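Local coordinates for protein Alpha/beta hydrolase (Enterobacter asburiae, PDB 6KMO) that probably hydrolyses ester bonds, as an esterase or lipase of the alpha/beta hydrolase fold, at residues A[182-187]-A[208-213]; A[202-207]-A[264-269]. The protein carries 2 engineered substitutions. All coordinates share one frame; numbering follows the deposited sequence.

In the fold
Both contacts lie in the alpha/beta hydrolase fold, with centres about 12 Å apart. Along the chain their segments alternate: 182-187, 202-207, 208-213, 264-269. Helix 181-195 carries the first segment, and strand 203-207 runs directly into the loop 208-213. Contact 2 joins the start of strand 203-207 to the entry of its parallel neighbour, strand 269-274. Contact 1 holds the loop beyond the end of strand 203-207 against helix 181-195. The helix begins within what is probably the nucleophile elbow (GxSxG), which includes Gly182. The two contacts touch: Val186 packs on Asn204 and Met206, and Ala187 on Phe266. Contact 2 thus lies within the central sheet, and contact 1 at the probable nucleophile elbow.

Contact 1 of 2, residues A[182-187]-A[208-213]; sequences GGNMVA and WPVTDA
Asn184 reaches from helix 181-195 to the backbone of Val210, in the loop that follows strand 203-207 of the alpha/beta hydrolase fold. The helix starts within a GxSxG sequence that probably forms the nucleophile elbow and includes Gly182. Asn184 CG stands opposite the backbone N (chi1 -180°), which brings the amide to Val210 O. Its ND2 gives a hydrogen bond to Val210 O at 3.1 Å, with an N-H...O angle of 154°. The acceptor lies in the plane of the Asn184 amide. Asn184 ND2 stands 53° out of the Val210 carbonyl plane, above it and not on a lone pair. The same ND2 also donates to Ala253 O, so two backbone carbonyls hold this buried amide and limit its rotation.

Beside it, the helix and loop come close at Gly183. The CA atoms of Gly183 and Pro209 are 4.5 Å apart. With no side chain on Gly183, Pro209 CB can lie against the helix backbone. The Val210 side chain packs on Met234 and Trp238, so the loop touches both helix 181-195 and helix 231-241. Pro209 CB rests 4.0 Å from Gly183 C and 4.2 Å from Asn184 N.

Contact 2 of 2, residues A[202-207]-A[264-269]; sequences RYNVML and KGFPET
The Asn204 amide meets the Phe266 ring with their planes 72° apart. The ring lies at the ND2 end of the amide, and ND2 approaches it obliquely, 3.2 Å from Phe266 CE2. Pro267 lies over one face of the amide, with Pro267 CB 3.6 Å from Asn204 ND2. Val186 of helix 181-195 lies over the other face. The Tyr203 ring is a third flat group. Glu268 O and Thr269 N approach it obliquely, and Glu268 CB touches Tyr203 CD1 at 3.8 Å. The Tyr203 ring also stacks with that of His335, and Val323 of the second subunit packs on Tyr203.

The backbones form a parallel beta bridge between Asn204 and Thr269, where strands 203-207 and 269-274 begin to pair in the central sheet of the alpha/beta hydrolase fold. Asn204 N donates to Glu268 O at 2.8 Å, nearly in line with the carbonyl bond. A CA-H...O contact from Thr269 CA to Asn204 O lies close by.

Asn204 CG sits opposite the carbonyl carbon (chi1 -68°). This carries ND2 to Thr269 OG1, 3.3 Å away, with the oxygen tilted from the amide plane. Thr269 OG1 in turn donates to Pro267 O at 2.7 Å. The hydroxyl thus accepts from one segment and donates within its own. Beyond it, Met206 SD reaches Thr269 CG2 at 4.2 Å, on the side of helix 181-195.

Two waters complete the join. One accepts from Glu268 N and donates to Arg202 O. The other links Tyr203 OH to Thr269 O. Glu268 O, Glu268 N, Thr269 O and Thr269 OG1 each have a partner, directly or through water. Because Thr269 OG1 accepts from Asn204 ND2 and donates to Pro267 O, the direction of its proton is probably fixed.

Contact 1 of 2, residues A[182-187]-A[208-213]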
loop_
_atom_site.group_PDB
_atom_site.type_symbol
_atom_site.label_atom_id
_atom_site.label_comp_id
_atom_site.label_asym_id
_atom_site.label_seq_id
_atom_site.Cartn_x
_atom_site.Cartn_y
_atom_site.Cartn_z
ATOM N N GLY A 182 15.063 -10.455 6.863
ATOM C CA GLY A 182 15.282 -9.172 7.505
ATOM C C GLY A 182 14.034 -8.633 8.170
ATOM O O GLY A 182 14.110 -7.975 9.215
ATOM N N GLY A 183 12.867 -8.899 7.585
ATOM C CA GLY A 183 11.619 -8.562 8.258
ATOM C C GLY A 183 11.364 -9.423 9.485
ATOM O O GLY A 183 10.838 -8.949 10.496
ATOM N N ASN A 184 11.734 -10.701 9.416
ATOM C CA ASN A 184 11.777 -11.560 10.598
ATOM C C ASN A 184 12.650 -10.939 11.674
ATOM O O ASN A 184 12.265 -10.877 12.846
ATOM C CB ASN A 184 12.331 -12.920 10.156
ATOM C CG ASN A 184 12.432 -13.921 11.266
ATOM O OD1 ASN A 184 13.469 -14.002 11.930
ATOM N ND2 ASN A 184 11.384 -14.707 11.464
ATOM N N MET A 185 13.824 -10.443 11.267
ATOM C CA MET A 185 14.786 -9.837 12.190
ATOM C C MET A 185 14.219 -8.580 12.847
ATOM O O MET A 185 14.485 -8.322 14.029
ATOM C CB MET A 185 16.092 -9.578 11.432
ATOM C CG MET A 185 17.320 -9.257 12.303
ATOM S SD MET A 185 18.938 -9.318 11.367
ATOM C CE MET A 185 19.084 -11.100 11.136
ATOM N N VAL A 186 13.412 -7.796 12.117
ATOM C CA VAL A 186 12.703 -6.661 12.711
ATOM C C VAL A 186 11.882 -7.127 13.911
ATOM O O VAL A 186 11.955 -6.559 15.010
ATOM C CB VAL A 186 11.801 -5.982 11.660
ATOM C CG1 VAL A 186 10.776 -5.053 12.339
ATOM C CG2 VAL A 186 12.628 -5.214 10.632
ATOM N N ALA A 187 11.044 -8.145 13.699
ATOM C CA ALA A 187 10.225 -8.664 14.790
ATOM C C ALA A 187 11.085 -9.205 15.929
ATOM O O ALA A 187 10.774 -8.984 17.109
ATOM C CB ALA A 187 9.280 -9.751 14.261
ATOM N N TRP A 208 7.707 -8.020 3.085
ATOM C CA TRP A 208 7.485 -9.410 2.689
ATOM C C TRP A 208 8.220 -10.375 3.638
ATOM O O TRP A 208 9.092 -11.151 3.208
ATOM C CB TRP A 208 7.815 -9.657 1.215
ATOM C CG TRP A 208 9.051 -8.990 0.718
ATOM C CD1 TRP A 208 10.279 -9.567 0.623
ATOM C CD2 TRP A 208 9.208 -7.630 0.274
ATOM N NE1 TRP A 208 11.203 -8.653 0.176
ATOM C CE2 TRP A 208 10.563 -7.464 -0.062
ATOM C CE3 TRP A 208 8.348 -6.535 0.140
ATOM C CZ2 TRP A 208 11.073 -6.251 -0.515
ATOM C CZ3 TRP A 208 8.873 -5.327 -0.314
ATOM C CH2 TRP A 208 10.214 -5.208 -0.636
ATOM N N PRO A 209 7.873 -10.365 4.923
ATOM C CA PRO A 209 8.674 -11.044 5.943
ATOM C C PRO A 209 8.432 -12.544 6.019
ATOM O O PRO A 209 7.360 -13.059 5.683
ATOM C CB PRO A 209 8.176 -10.399 7.246
ATOM C CG PRO A 209 6.717 -10.088 6.950
ATOM C CD PRO A 209 6.781 -9.566 5.524
ATOM N N VAL A 210 9.457 -13.226 6.534
ATOM C CA VAL A 210 9.341 -14.581 7.072
ATOM C C VAL A 210 8.844 -14.478 8.510
ATOM O O VAL A 210 9.428 -13.747 9.317
ATOM C CB VAL A 210 10.705 -15.285 7.048
ATOM C CG1 VAL A 210 10.631 -16.617 7.800
ATOM C CG2 VAL A 210 11.233 -15.469 5.633
ATOM N N THR A 211 7.774 -15.207 8.854
ATOM C CA THR A 211 7.273 -15.163 10.227
ATOM C C THR A 211 7.120 -16.526 10.891
ATOM O O THR A 211 6.841 -16.561 12.097
ATOM C CB THR A 211 5.951 -14.384 10.348
ATOM O OG1 THR A 211 4.932 -15.174 9.737
ATOM C CG2 THR A 211 6.042 -13.006 9.716
ATOM N N ASP A 212 7.297 -17.639 10.179
ATOM C CA ASP A 212 7.070 -18.945 10.800
ATOM C C ASP A 212 7.881 -20.016 10.089
ATOM O O ASP A 212 7.930 -20.060 8.854
ATOM C CB ASP A 212 5.581 -19.309 10.730
ATOM C CG ASP A 212 5.181 -20.466 11.625
ATOM O OD1 ASP A 212 5.957 -20.835 12.521
ATOM O OD2 ASP A 212 4.044 -20.998 11.411
ATOM N N ALA A 213 8.468 -20.918 10.873
ATOM C CA ALA A 213 9.157 -22.088 10.330
ATOM C C ALA A 213 8.141 -23.200 10.048
ATOM O O ALA A 213 8.133 -24.261 10.675
ATOM C CB ALA A 213 10.249 -22.560 11.272
#

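Contact 2 of 2, residues A[202-207]-A[264-269]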
loop_
_atom_site.group_PDB
_atom_site.type_symbol
_atom_site.label_atom_id
_atom_site.label_comp_id
_atom_site.label_asym_id
_atom_site.label_seq_id
_atom_site.Cartn_x
_atom_site.Cartn_y
_atom_site.Cartn_z
ATOM N N ARG A 202 10.209 3.582 17.225
ATOM C CA ARG A 202 9.106 4.363 16.683
ATOM C C ARG A 202 8.239 3.559 15.726
ATOM O O ARG A 202 7.012 3.736 15.692
ATOM C CB ARG A 202 9.644 5.564 15.900
ATOM C CG ARG A 202 10.069 6.743 16.774
ATOM C CD ARG A 202 8.859 7.401 17.433
ATOM N NE ARG A 202 9.222 8.661 18.089
ATOM C CZ ARG A 202 9.254 9.836 17.474
ATOM N NH1 ARG A 202 8.952 9.941 16.193
ATOM N NH2 ARG A 202 9.592 10.929 18.152
ATOM N N TYR A 203 8.848 2.711 14.898
ATOM C CA TYR A 203 8.096 2.106 13.805
ATOM C C TYR A 203 8.873 0.927 13.259
ATOM O O TYR A 203 10.101 0.982 13.159
ATOM C CB TYR A 203 7.878 3.114 12.672
ATOM C CG TYR A 203 6.684 2.859 11.779
ATOM C CD1 TYR A 203 5.414 2.830 12.312
ATOM C CD2 TYR A 203 6.827 2.717 10.401
ATOM C CE1 TYR A 203 4.303 2.623 11.499
ATOM C CE2 TYR A 203 5.731 2.514 9.585
ATOM C CZ TYR A 203 4.472 2.461 10.137
ATOM O OH TYR A 203 3.374 2.297 9.312
ATOM N N ASN A 204 8.151 -0.119 12.886
ATOM C CA ASN A 204 8.695 -1.276 12.189
ATOM C C ASN A 204 8.139 -1.305 10.771
ATOM O O ASN A 204 6.937 -1.104 10.568
ATOM C CB ASN A 204 8.217 -2.569 12.842
ATOM C CG ASN A 204 8.767 -2.790 14.208
ATOM O OD1 ASN A 204 9.857 -2.332 14.544
ATOM N ND2 ASN A 204 8.034 -3.543 15.009
ATOM N N VAL A 205 8.988 -1.621 9.806
ATOM C CA VAL A 205 8.554 -1.920 8.446
ATOM C C VAL A 205 9.065 -3.309 8.104
ATOM O O VAL A 205 10.274 -3.526 7.960
ATOM C CB VAL A 205 9.024 -0.892 7.414
ATOM C CG1 VAL A 205 8.480 -1.292 6.055
ATOM C CG2 VAL A 205 8.573 0.514 7.777
ATOM N N MET A 206 8.148 -4.258 7.992
ATOM C CA MET A 206 8.451 -5.646 7.659
ATOM C C MET A 206 8.062 -5.852 6.204
ATOM O O MET A 206 6.870 -5.909 5.872
ATOM C CB MET A 206 7.693 -6.598 8.592
ATOM C CG MET A 206 8.071 -6.476 10.062
ATOM S SD MET A 206 7.024 -7.426 11.305
ATOM C CE MET A 206 7.400 -9.134 10.807
ATOM N N LEU A 207 9.063 -5.941 5.337
ATOM C CA LEU A 207 8.850 -6.047 3.890
ATOM C C LEU A 207 8.860 -7.526 3.532
ATOM O O LEU A 207 9.884 -8.204 3.680
ATOM C CB LEU A 207 9.935 -5.296 3.125
ATOM C CG LEU A 207 9.997 -3.787 3.399
ATOM C CD1 LEU A 207 11.239 -3.210 2.746
ATOM C CD2 LEU A 207 8.761 -3.087 2.914
ATOM N N LYS A 264 1.673 -7.994 22.847
ATOM C CA LYS A 264 1.231 -6.714 23.381
ATOM C C LYS A 264 2.419 -5.773 23.557
ATOM O O LYS A 264 3.479 -6.167 24.048
ATOM C CB LYS A 264 0.535 -6.932 24.725
ATOM C CG LYS A 264 -0.079 -5.670 25.305
ATOM C CD LYS A 264 -0.699 -5.930 26.683
ATOM C CE LYS A 264 -1.273 -4.647 27.281
ATOM N NZ LYS A 264 -2.352 -4.916 28.274
ATOM N N GLY A 265 2.257 -4.524 23.129
ATOM C CA GLY A 265 3.310 -3.543 23.236
ATOM C C GLY A 265 4.320 -3.536 22.098
ATOM O O GLY A 265 5.244 -2.721 22.117
ATOM N N PHE A 266 4.166 -4.414 21.113
ATOM C CA PHE A 266 5.029 -4.386 19.930
ATOM C C PHE A 266 4.940 -2.999 19.288
ATOM O O PHE A 266 3.899 -2.347 19.346
ATOM C CB PHE A 266 4.453 -5.425 18.964
ATOM C CG PHE A 266 5.377 -5.942 17.870
ATOM C CD1 PHE A 266 6.298 -6.952 18.111
ATOM C CD2 PHE A 266 5.231 -5.489 16.565
ATOM C CE1 PHE A 266 7.073 -7.463 17.087
ATOM C CE2 PHE A 266 6.009 -6.007 15.529
ATOM C CZ PHE A 266 6.924 -6.987 15.792
ATOM N N PRO A 267 6.018 -2.521 18.668
ATOM C CA PRO A 267 5.961 -1.188 18.049
ATOM C C PRO A 267 4.938 -1.109 16.920
ATOM O O PRO A 267 4.584 -2.111 16.292
ATOM C CB PRO A 267 7.384 -0.971 17.512
ATOM C CG PRO A 267 8.254 -1.894 18.343
ATOM C CD PRO A 267 7.378 -3.087 18.643
ATOM N N GLU A 268 4.493 0.110 16.641
ATOM C CA GLU A 268 3.661 0.352 15.470
ATOM C C GLU A 268 4.365 -0.200 14.242
ATOM O O GLU A 268 5.582 -0.053 14.090
ATOM C CB GLU A 268 3.380 1.841 15.308
ATOM C CG GLU A 268 2.656 2.435 16.514
ATOM C CD GLU A 268 1.842 3.677 16.214
ATOM O OE1 GLU A 268 1.454 3.924 15.058
ATOM O OE2 GLU A 268 1.574 4.426 17.182
ATOM N N THR A 269 3.593 -0.814 13.340
ATOM C CA THR A 269 4.164 -1.645 12.292
ATOM C C THR A 269 3.447 -1.472 10.965
ATOM O O THR A 269 2.220 -1.333 10.914
ATOM C CB THR A 269 4.098 -3.119 12.730
ATOM O OG1 THR A 269 4.952 -3.329 13.858
ATOM C CG2 THR A 269 4.540 -4.073 11.651
HETATM O O HOH W 1 5.840 2.302 18.204
HETATM O O HOH W 2 1.140 1.249 10.572
#